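Local coordinates for Lmo2445 protein (Listeria monocytogenes EGD-e, PDB 5HZL), which is a secreted internalin-like leucine-rich repeat protein that binds calcium ions and whose function is not known, at residues 164-169 with 175-180; 181-186 with 290-295; 189-194 with 229-234. One frame throughout, in Å; residues are numbered along the deposited sequence.

Interaction 1 of 3, residues 164-169 with 175-180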
loop_
_atom_site.group_PDB
_atom_site.type_symbol
_atom_site.label_atom_id
_atom_site.label_comp_id
_atom_site.label_asym_id
_atom_site.label_seq_id
_atom_site.Cartn_x
_atom_site.Cartn_y
_atom_site.Cartn_z
ATOM N N ASP A 164 10.746 4.013 12.249
ATOM C CA ASP A 164 9.676 4.538 13.132
ATOM C C ASP A 164 8.245 4.785 12.573
ATOM O O ASP A 164 7.389 5.298 13.312
ATOM C CB ASP A 164 10.186 5.777 13.930
ATOM C CG ASP A 164 10.637 6.952 13.045
ATOM O OD1 ASP A 164 10.442 6.927 11.815
ATOM O OD2 ASP A 164 11.197 7.920 13.604
ATOM N N ILE A 165 7.945 4.419 11.326
ATOM C CA ILE A 165 6.570 4.653 10.866
ATOM C C ILE A 165 5.603 3.666 11.517
ATOM O O ILE A 165 5.989 2.577 11.966
ATOM C CB ILE A 165 6.356 4.636 9.329
ATOM C CG1 ILE A 165 6.478 3.236 8.722
ATOM C CG2 ILE A 165 7.285 5.636 8.640
ATOM C CD1 ILE A 165 6.078 3.233 7.261
ATOM N N TRP A 166 4.346 4.087 11.540
ATOM C CA TRP A 166 3.234 3.344 12.093
ATOM C C TRP A 166 3.329 3.097 13.618
ATOM O O TRP A 166 2.861 2.074 14.141
ATOM C CB TRP A 166 2.961 2.066 11.274
ATOM C CG TRP A 166 2.787 2.318 9.777
ATOM C CD1 TRP A 166 2.065 3.328 9.194
ATOM C CD2 TRP A 166 3.249 1.491 8.700
ATOM N NE1 TRP A 166 2.110 3.217 7.828
ATOM C CE2 TRP A 166 2.818 2.092 7.496
ATOM C CE3 TRP A 166 4.004 0.312 8.631
ATOM C CZ2 TRP A 166 3.119 1.551 6.238
ATOM C CZ3 TRP A 166 4.301 -0.221 7.384
ATOM C CH2 TRP A 166 3.858 0.403 6.204
HETATM N N MSE A 167 3.908 4.075 14.317
HETATM C CA MSE A 167 4.057 4.038 15.773
HETATM C C MSE A 167 3.118 5.011 16.426
HETATM O O MSE A 167 3.234 5.309 17.615
HETATM C CB MSE A 167 5.494 4.388 16.099
HETATM C CG MSE A 167 6.422 3.268 15.660
HETATM SE SE MSE A 167 6.104 1.691 16.791
HETATM C CE MSE A 167 7.000 2.284 18.449
ATOM N N ASN A 168 2.164 5.496 15.641
ATOM C CA ASN A 168 1.153 6.449 16.071
ATOM C C ASN A 168 -0.250 5.797 16.245
ATOM O O ASN A 168 -1.236 6.519 16.392
ATOM C CB ASN A 168 1.080 7.575 15.010
ATOM C CG ASN A 168 0.717 7.056 13.592
ATOM O OD1 ASN A 168 1.063 5.923 13.210
ATOM N ND2 ASN A 168 0.027 7.896 12.805
HETATM N N MSE A 169 -0.331 4.456 16.228
HETATM C CA MSE A 169 -1.607 3.713 16.332
HETATM C C MSE A 169 -1.575 2.741 17.489
HETATM O O MSE A 169 -1.257 1.566 17.301
HETATM C CB MSE A 169 -1.793 2.989 15.002
HETATM C CG MSE A 169 -2.235 3.975 13.916
HETATM SE SE MSE A 169 -2.257 3.130 12.135
HETATM C CE MSE A 169 -0.328 3.329 11.778
ATOM N N LEU A 175 -0.881 -6.255 10.964
ATOM C CA LEU A 175 -0.254 -5.497 9.880
ATOM C C LEU A 175 0.279 -6.480 8.841
ATOM O O LEU A 175 1.307 -7.107 9.060
ATOM C CB LEU A 175 0.877 -4.623 10.449
ATOM C CG LEU A 175 1.694 -3.765 9.486
ATOM C CD1 LEU A 175 0.794 -2.760 8.796
ATOM C CD2 LEU A 175 2.816 -3.063 10.231
ATOM N N ILE A 176 -0.419 -6.596 7.713
ATOM C CA ILE A 176 -0.045 -7.528 6.649
ATOM C C ILE A 176 0.657 -6.753 5.533
ATOM O O ILE A 176 0.046 -5.881 4.911
ATOM C CB ILE A 176 -1.289 -8.247 6.064
ATOM C CG1 ILE A 176 -2.316 -8.643 7.154
ATOM C CG2 ILE A 176 -0.869 -9.428 5.192
ATOM C CD1 ILE A 176 -1.821 -9.562 8.243
ATOM N N LEU A 177 1.927 -7.080 5.282
ATOM C CA LEU A 177 2.740 -6.407 4.256
ATOM C C LEU A 177 3.527 -7.329 3.319
ATOM O O LEU A 177 4.456 -6.863 2.656
ATOM C CB LEU A 177 3.740 -5.481 4.951
ATOM C CG LEU A 177 3.205 -4.294 5.735
ATOM C CD1 LEU A 177 4.324 -3.626 6.514
ATOM C CD2 LEU A 177 2.561 -3.307 4.786
ATOM N N ASN A 178 3.187 -8.616 3.253
ATOM C CA ASN A 178 3.918 -9.500 2.340
ATOM C C ASN A 178 3.703 -9.143 0.871
ATOM O O ASN A 178 2.779 -8.418 0.542
ATOM C CB ASN A 178 3.600 -10.991 2.569
ATOM C CG ASN A 178 2.112 -11.308 2.518
ATOM O OD1 ASN A 178 1.323 -10.720 3.250
ATOM N ND2 ASN A 178 1.731 -12.281 1.704
ATOM N N GLU A 179 4.594 -9.636 0.018
ATOM C CA GLU A 179 4.544 -9.476 -1.446
ATOM C C GLU A 179 4.632 -8.053 -2.002
ATOM O O GLU A 179 4.087 -7.747 -3.062
ATOM C CB GLU A 179 3.328 -10.232 -1.988
ATOM C CG GLU A 179 3.382 -11.716 -1.644
ATOM C CD GLU A 179 2.097 -12.443 -1.968
ATOM O OE1 GLU A 179 1.389 -12.028 -2.914
ATOM O OE2 GLU A 179 1.786 -13.442 -1.280
ATOM N N ASN A 180 5.350 -7.199 -1.287
ATOM C CA ASN A 180 5.563 -5.817 -1.694
ATOM C C ASN A 180 6.977 -5.669 -2.273
ATOM O O ASN A 180 7.612 -6.677 -2.553
ATOM C CB ASN A 180 5.265 -4.893 -0.520
ATOM C CG ASN A 180 3.777 -4.762 -0.255
ATOM O OD1 ASN A 180 3.029 -4.399 -1.145
ATOM N ND2 ASN A 180 3.352 -5.004 0.976
#
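The six-membered half of the Trp166 indole packs against Leu175 and Leu177, an apolar contact throughout: CZ3 of Trp166 lies 3.5 Å from CD1 of Leu177, and CE3 of Trp166 lies 3.9 Å from CD2 of Leu175. The Trp166 and Leu177 side chains approach from opposite directions, whereas Leu175 crosses the indole at about a right angle. Leu175 gets there with CG anti to the backbone N (chi1 179°), which leaves its CD2 branch beside CE3. Within its own segment, Ile165 places CD1 over the centre of one indole face, 3.4 Å above the plane.

No hydrogen bond crosses between the segments; those of Trp166 and Asn180 stay within a segment or lead to other parts of the chain. Trp166 NE1 is bonded to Pro139 O, which helps fix the rotation of the buried ring. In the turn after the strand, Asn180 ND2 donates to Leu177 O at 2.7 Å from above the carbonyl plane; ND2 also bonds to Met152 O and OD1 to Ala155 N, so that the buried amide ties neighbouring turns together.

Strand 174-176 runs in the parallel sheet of the leucine-rich repeats, between strands 149-151 and 197-199. Leu175 also touches Ile150 of the former and Ile189 of helix 187-191.

Interaction 2 of 3, residues 181-186 with 290-295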
loop_
_atom_site.group_PDB
_atom_site.type_symbol
_atom_site.label_atom_id
_atom_site.label_comp_id
_atom_site.label_asym_id
_atom_site.label_seq_id
_atom_site.Cartn_x
_atom_site.Cartn_y
_atom_site.Cartn_z
ATOM N N HIS A 181 7.458 -4.438 -2.471
ATOM C CA HIS A 181 8.776 -4.195 -3.068
ATOM C C HIS A 181 9.628 -3.279 -2.212
ATOM O O HIS A 181 10.341 -2.402 -2.718
ATOM C CB HIS A 181 8.613 -3.567 -4.467
ATOM C CG HIS A 181 7.648 -4.292 -5.350
ATOM N ND1 HIS A 181 7.839 -5.597 -5.752
ATOM C CD2 HIS A 181 6.498 -3.884 -5.935
ATOM C CE1 HIS A 181 6.837 -5.969 -6.525
ATOM N NE2 HIS A 181 6.010 -4.948 -6.652
ATOM N N LEU A 182 9.552 -3.494 -0.911
ATOM C CA LEU A 182 10.299 -2.703 0.062
ATOM C C LEU A 182 11.748 -3.192 0.210
ATOM O O LEU A 182 12.006 -4.390 0.131
ATOM C CB LEU A 182 9.576 -2.772 1.409
ATOM C CG LEU A 182 8.171 -2.164 1.403
ATOM C CD1 LEU A 182 7.413 -2.493 2.679
ATOM C CD2 LEU A 182 8.283 -0.664 1.165
ATOM N N ILE A 183 12.677 -2.253 0.422
ATOM C CA ILE A 183 14.102 -2.565 0.588
ATOM C C ILE A 183 14.538 -2.311 2.022
ATOM O O ILE A 183 15.725 -2.304 2.340
ATOM C CB ILE A 183 14.983 -1.702 -0.347
ATOM C CG1 ILE A 183 14.971 -0.214 0.060
ATOM C CG2 ILE A 183 14.523 -1.884 -1.784
ATOM C CD1 ILE A 183 15.956 0.648 -0.686
ATOM N N SER A 184 13.557 -2.136 2.884
ATOM C CA SER A 184 13.791 -1.798 4.256
ATOM C C SER A 184 12.679 -2.399 5.099
ATOM O O SER A 184 11.634 -2.775 4.565
ATOM C CB SER A 184 13.753 -0.275 4.313
ATOM O OG SER A 184 13.799 0.234 5.627
ATOM N N ILE A 185 12.904 -2.471 6.408
ATOM C CA ILE A 185 11.934 -3.016 7.329
ATOM C C ILE A 185 11.451 -1.957 8.329
ATOM O O ILE A 185 12.267 -1.177 8.844
ATOM C CB ILE A 185 12.555 -4.178 8.150
ATOM C CG1 ILE A 185 13.077 -5.282 7.224
ATOM C CG2 ILE A 185 11.552 -4.771 9.153
ATOM C CD1 ILE A 185 13.689 -6.471 7.951
ATOM N N PRO A 186 10.124 -1.912 8.600
ATOM C CA PRO A 186 9.614 -1.011 9.636
ATOM C C PRO A 186 9.907 -1.706 10.978
ATOM O O PRO A 186 9.041 -2.353 11.555
ATOM C CB PRO A 186 8.119 -0.936 9.337
ATOM C CG PRO A 186 7.805 -2.208 8.647
ATOM C CD PRO A 186 9.033 -2.611 7.897
ATOM N N GLY A 290 13.223 -12.583 0.539
ATOM C CA GLY A 290 13.141 -11.771 -0.703
ATOM C C GLY A 290 14.261 -11.886 -1.739
ATOM O O GLY A 290 15.072 -12.783 -1.670
ATOM N N TRP A 291 14.262 -10.984 -2.726
ATOM C CA TRP A 291 15.302 -10.905 -3.775
ATOM C C TRP A 291 15.346 -9.520 -4.416
ATOM O O TRP A 291 14.316 -8.883 -4.596
ATOM C CB TRP A 291 15.217 -12.003 -4.851
ATOM C CG TRP A 291 13.944 -12.129 -5.629
ATOM C CD1 TRP A 291 12.941 -13.040 -5.412
ATOM C CD2 TRP A 291 13.536 -11.351 -6.763
ATOM N NE1 TRP A 291 11.941 -12.874 -6.335
ATOM C CE2 TRP A 291 12.272 -11.841 -7.172
ATOM C CE3 TRP A 291 14.101 -10.269 -7.461
ATOM C CZ2 TRP A 291 11.564 -11.292 -8.258
ATOM C CZ3 TRP A 291 13.396 -9.723 -8.543
ATOM C CH2 TRP A 291 12.141 -10.243 -8.931
ATOM N N TYR A 292 16.545 -9.058 -4.766
ATOM C CA TYR A 292 16.724 -7.730 -5.364
ATOM C C TYR A 292 17.568 -7.750 -6.623
ATOM O O TYR A 292 18.663 -8.248 -6.587
ATOM C CB TYR A 292 17.367 -6.802 -4.340
ATOM C CG TYR A 292 16.540 -6.676 -3.085
ATOM C CD1 TYR A 292 15.413 -5.866 -3.059
ATOM C CD2 TYR A 292 16.875 -7.363 -1.925
ATOM C CE1 TYR A 292 14.634 -5.736 -1.913
ATOM C CE2 TYR A 292 16.101 -7.237 -0.776
ATOM C CZ TYR A 292 14.975 -6.420 -0.779
ATOM O OH TYR A 292 14.210 -6.287 0.350
ATOM N N ASP A 293 17.051 -7.201 -7.723
ATOM C CA ASP A 293 17.776 -7.150 -9.006
ATOM C C ASP A 293 18.434 -5.801 -9.272
ATOM O O ASP A 293 17.881 -4.742 -8.961
ATOM C CB ASP A 293 16.867 -7.491 -10.195
ATOM C CG ASP A 293 16.495 -8.967 -10.267
ATOM O OD1 ASP A 293 16.905 -9.770 -9.394
ATOM O OD2 ASP A 293 15.784 -9.320 -11.234
ATOM N N PHE A 294 19.612 -5.860 -9.882
ATOM C CA PHE A 294 20.399 -4.684 -10.197
ATOM C C PHE A 294 20.847 -4.787 -11.645
ATOM O O PHE A 294 21.782 -5.521 -11.929
ATOM C CB PHE A 294 21.603 -4.625 -9.254
ATOM C CG PHE A 294 21.222 -4.705 -7.805
ATOM C CD1 PHE A 294 20.846 -3.570 -7.108
ATOM C CD2 PHE A 294 21.210 -5.918 -7.144
ATOM C CE1 PHE A 294 20.480 -3.637 -5.772
ATOM C CE2 PHE A 294 20.848 -5.997 -5.806
ATOM C CZ PHE A 294 20.478 -4.860 -5.118
ATOM N N PRO A 295 20.147 -4.103 -12.577
ATOM C CA PRO A 295 20.581 -4.147 -13.983
ATOM C C PRO A 295 21.882 -3.357 -14.124
ATOM O O PRO A 295 21.963 -2.212 -13.675
ATOM C CB PRO A 295 19.435 -3.469 -14.746
ATOM C CG PRO A 295 18.295 -3.401 -13.791
ATOM C CD PRO A 295 18.889 -3.353 -12.420
#
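The ring of Tyr292 meets Leu182 O at its edge, in plane, and Ile183 CG2 obliquely, close to CE1. That methyl sits 3.9 Å from CE1 of Tyr292, and the two side chains cross at a slant. The Tyr292 side chain also touches Gln203 and Ala205 of strand 203-212, Leu281 of strand 273-281 and Phe224 of helix 223-227, so this buried phenol is packed by several elements.

One hydrogen bond crosses the contact. Tyr292 OH donates to Leu182 O at 2.9 Å, with a C=O...O angle of 142°, and it lies in the carbonyl plane on a lone pair. With CG anti to its own carbonyl carbon (chi1 -59°), the tyrosine carries its hydroxyl across to a carbonyl at the end of strand 181-182. The hydroxyl is also 3.7 Å from Ile183 CA, so the tyrosine meets backbone as well as side chain.

His181 and Ile183 lie beside a bound polyether, probably from the crystallisation liquor. The contact joins the last part of the repeat region to the C-terminal domain, whose family belongs to the E-set group of immunoglobulin-like folds, a layout of repeats followed by such a domain as in internalins.

Interaction 3 of 3, residues 189-194 with 229-234. With CA (calcium ion), chain F.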
loop_
_atom_site.group_PDB
_atom_site.type_symbol
_atom_site.label_atom_id
_atom_site.label_comp_id
_atom_site.label_asym_id
_atom_site.label_seq_id
_atom_site.Cartn_x
_atom_site.Cartn_y
_atom_site.Cartn_z
ATOM N N ILE A 189 7.729 -1.065 14.832
ATOM C CA ILE A 189 6.427 -1.715 14.969
ATOM C C ILE A 189 6.533 -3.238 15.130
ATOM O O ILE A 189 5.802 -3.807 15.947
ATOM C CB ILE A 189 5.446 -1.302 13.837
ATOM C CG1 ILE A 189 3.995 -1.646 14.196
ATOM C CG2 ILE A 189 5.861 -1.880 12.493
ATOM C CD1 ILE A 189 3.477 -0.929 15.431
ATOM N N PHE A 190 7.429 -3.901 14.388
ATOM C CA PHE A 190 7.572 -5.353 14.552
ATOM C C PHE A 190 8.219 -5.741 15.881
ATOM O O PHE A 190 7.887 -6.784 16.442
ATOM C CB PHE A 190 8.331 -6.025 13.406
ATOM C CG PHE A 190 7.641 -5.946 12.077
ATOM C CD1 PHE A 190 6.296 -6.285 11.944
ATOM C CD2 PHE A 190 8.352 -5.642 10.940
ATOM C CE1 PHE A 190 5.662 -6.232 10.715
ATOM C CE2 PHE A 190 7.722 -5.602 9.703
ATOM C CZ PHE A 190 6.373 -5.896 9.588
ATOM N N LEU A 191 9.126 -4.905 16.380
ATOM C CA LEU A 191 9.820 -5.164 17.649
ATOM C C LEU A 191 9.069 -4.708 18.897
ATOM O O LEU A 191 9.436 -5.106 20.000
ATOM C CB LEU A 191 11.208 -4.516 17.644
ATOM C CG LEU A 191 12.179 -4.986 16.559
ATOM C CD1 LEU A 191 13.473 -4.194 16.682
ATOM C CD2 LEU A 191 12.443 -6.483 16.641
ATOM N N SER A 192 8.039 -3.883 18.736
ATOM C CA SER A 192 7.262 -3.392 19.882
ATOM C C SER A 192 6.394 -4.465 20.528
ATOM O O SER A 192 5.964 -4.299 21.658
ATOM C CB SER A 192 6.338 -2.258 19.443
ATOM O OG SER A 192 5.394 -2.733 18.492
ATOM N N GLN A 193 6.113 -5.535 19.785
ATOM C CA GLN A 193 5.280 -6.664 20.249
ATOM C C GLN A 193 3.747 -6.397 20.370
ATOM O O GLN A 193 3.029 -7.218 20.946
ATOM C CB GLN A 193 5.869 -7.315 21.516
ATOM C CG GLN A 193 7.248 -7.916 21.272
ATOM C CD GLN A 193 7.883 -8.537 22.513
ATOM O OE1 GLN A 193 8.457 -9.617 22.433
ATOM N NE2 GLN A 193 7.768 -7.870 23.665
ATOM N N GLN A 194 3.248 -5.282 19.822
ATOM C CA GLN A 194 1.799 -4.996 19.854
ATOM C C GLN A 194 1.023 -5.954 18.954
ATOM O O GLN A 194 -0.080 -6.410 19.290
ATOM C CB GLN A 194 1.441 -3.620 19.272
ATOM C CG GLN A 194 1.976 -2.362 19.926
ATOM C CD GLN A 194 1.391 -1.104 19.276
ATOM O OE1 GLN A 194 0.444 -1.172 18.473
ATOM N NE2 GLN A 194 1.939 0.054 19.632
ATOM N N LEU A 229 18.874 -9.068 10.477
ATOM C CA LEU A 229 19.619 -9.576 11.638
ATOM C C LEU A 229 18.960 -9.273 12.978
ATOM O O LEU A 229 19.204 -9.979 13.945
ATOM C CB LEU A 229 21.065 -9.080 11.610
ATOM C CG LEU A 229 21.840 -9.558 10.376
ATOM C CD1 LEU A 229 23.226 -8.935 10.334
ATOM C CD2 LEU A 229 21.915 -11.079 10.316
ATOM N N ASP A 230 18.126 -8.237 13.033
ATOM C CA ASP A 230 17.397 -7.888 14.259
ATOM C C ASP A 230 16.187 -8.818 14.477
ATOM O O ASP A 230 15.416 -8.628 15.424
ATOM C CB ASP A 230 16.947 -6.419 14.214
ATOM C CG ASP A 230 18.118 -5.441 14.160
ATOM O OD1 ASP A 230 19.276 -5.855 14.357
ATOM O OD2 ASP A 230 17.881 -4.242 13.937
ATOM N N PHE A 231 16.034 -9.807 13.587
ATOM C CA PHE A 231 14.957 -10.789 13.638
ATOM C C PHE A 231 15.452 -12.242 13.530
ATOM O O PHE A 231 14.654 -13.148 13.716
ATOM C CB PHE A 231 13.941 -10.503 12.513
ATOM C CG PHE A 231 13.316 -9.130 12.593
ATOM C CD1 PHE A 231 13.915 -8.034 11.972
ATOM C CD2 PHE A 231 12.129 -8.922 13.298
ATOM C CE1 PHE A 231 13.354 -6.764 12.059
ATOM C CE2 PHE A 231 11.564 -7.651 13.383
ATOM C CZ PHE A 231 12.180 -6.574 12.764
ATOM N N ILE A 232 16.744 -12.465 13.256
ATOM C CA ILE A 232 17.347 -13.827 13.112
ATOM C C ILE A 232 18.845 -13.857 13.498
ATOM O O ILE A 232 19.365 -12.868 14.016
ATOM C CB ILE A 232 17.184 -14.357 11.661
ATOM C CG1 ILE A 232 17.683 -13.296 10.669
ATOM C CG2 ILE A 232 15.732 -14.704 11.351
ATOM C CD1 ILE A 232 17.559 -13.669 9.216
ATOM N N ALA A 233 19.528 -14.987 13.254
ATOM C CA ALA A 233 20.971 -15.127 13.569
ATOM C C ALA A 233 21.647 -16.301 12.815
ATOM O O ALA A 233 21.843 -17.375 13.395
ATOM C CB ALA A 233 21.170 -15.276 15.078
ATOM N N PRO A 234 22.027 -16.098 11.527
ATOM C CA PRO A 234 22.669 -17.188 10.768
ATOM C C PRO A 234 24.056 -17.528 11.285
ATOM O O PRO A 234 24.376 -18.704 11.395
ATOM C CB PRO A 234 22.760 -16.627 9.343
ATOM C CG PRO A 234 22.806 -15.154 9.528
ATOM C CD PRO A 234 21.945 -14.858 10.728
HETATM CA CA CA F . -1.872 -6.556 20.853
#
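Phe231 lays the CE2-CZ end of its ring against two consecutive residues of 189-194. CB of Phe190 stands at the ring's edge, near its plane, 3.6 Å from CE2 of Phe231. CD2 of Leu191 approaches the same ring atom obliquely, also at 3.6 Å from CE2 of Phe231, and its CG follows at 4.1 Å from CZ of Phe231. The CE2-CZ end of the ring therefore touches both a methylene and a leucine methyl. With CD1 of Leu191 anti to CA (chi2 178°), the other branch, CD2, turns towards the Phe231 ring; the same methyl lies 3.9 Å from Asp230 O. Phe190 offers mainly its CB, because its own ring leads away from the other segment; Phe231 in turn stacks with Tyr288.

No hydrogen bond spans the contact. Ser192 OG donates to Ile189 O at 2.8 Å, from above the carbonyl plane, near the end of the helix. Beyond it Gln194 O binds a calcium ion at 2.4 Å, with Asp173 as the other protein ligand. Glu163 and Glu187 hold a second calcium ion; Asp230 has been seen as a further ligand of this site, but in this chain its side chain stops about 4 Å from the ion, with its carboxylate close to that of Glu187.

Helix 187-191 thus meets, at the surface, the loop that follows helix 223-227 and precedes strand 240-244.

Interactions 1 and 2 are buried, whereas interaction 3 lies at the surface, with Leu191 and Asp230 exposed. Interaction 1 stays within the repeat region and is purely apolar across its segments; interactions 2 and 3 both reach the C-terminal domain, the former with a hydrogen bond to backbone and the latter with apolar contacts near two calcium sites. The chain from 175 to 194 links all three, running through strands 174-176 and 181-182 to helix 187-191. They also touch directly: Trp166 packs on Pro186, Trp166 and Leu175 on Ile189, and Ile185 on both Phe190 and Phe231. Along the sequence, interaction 3 is nested within the loop closed by interaction 2.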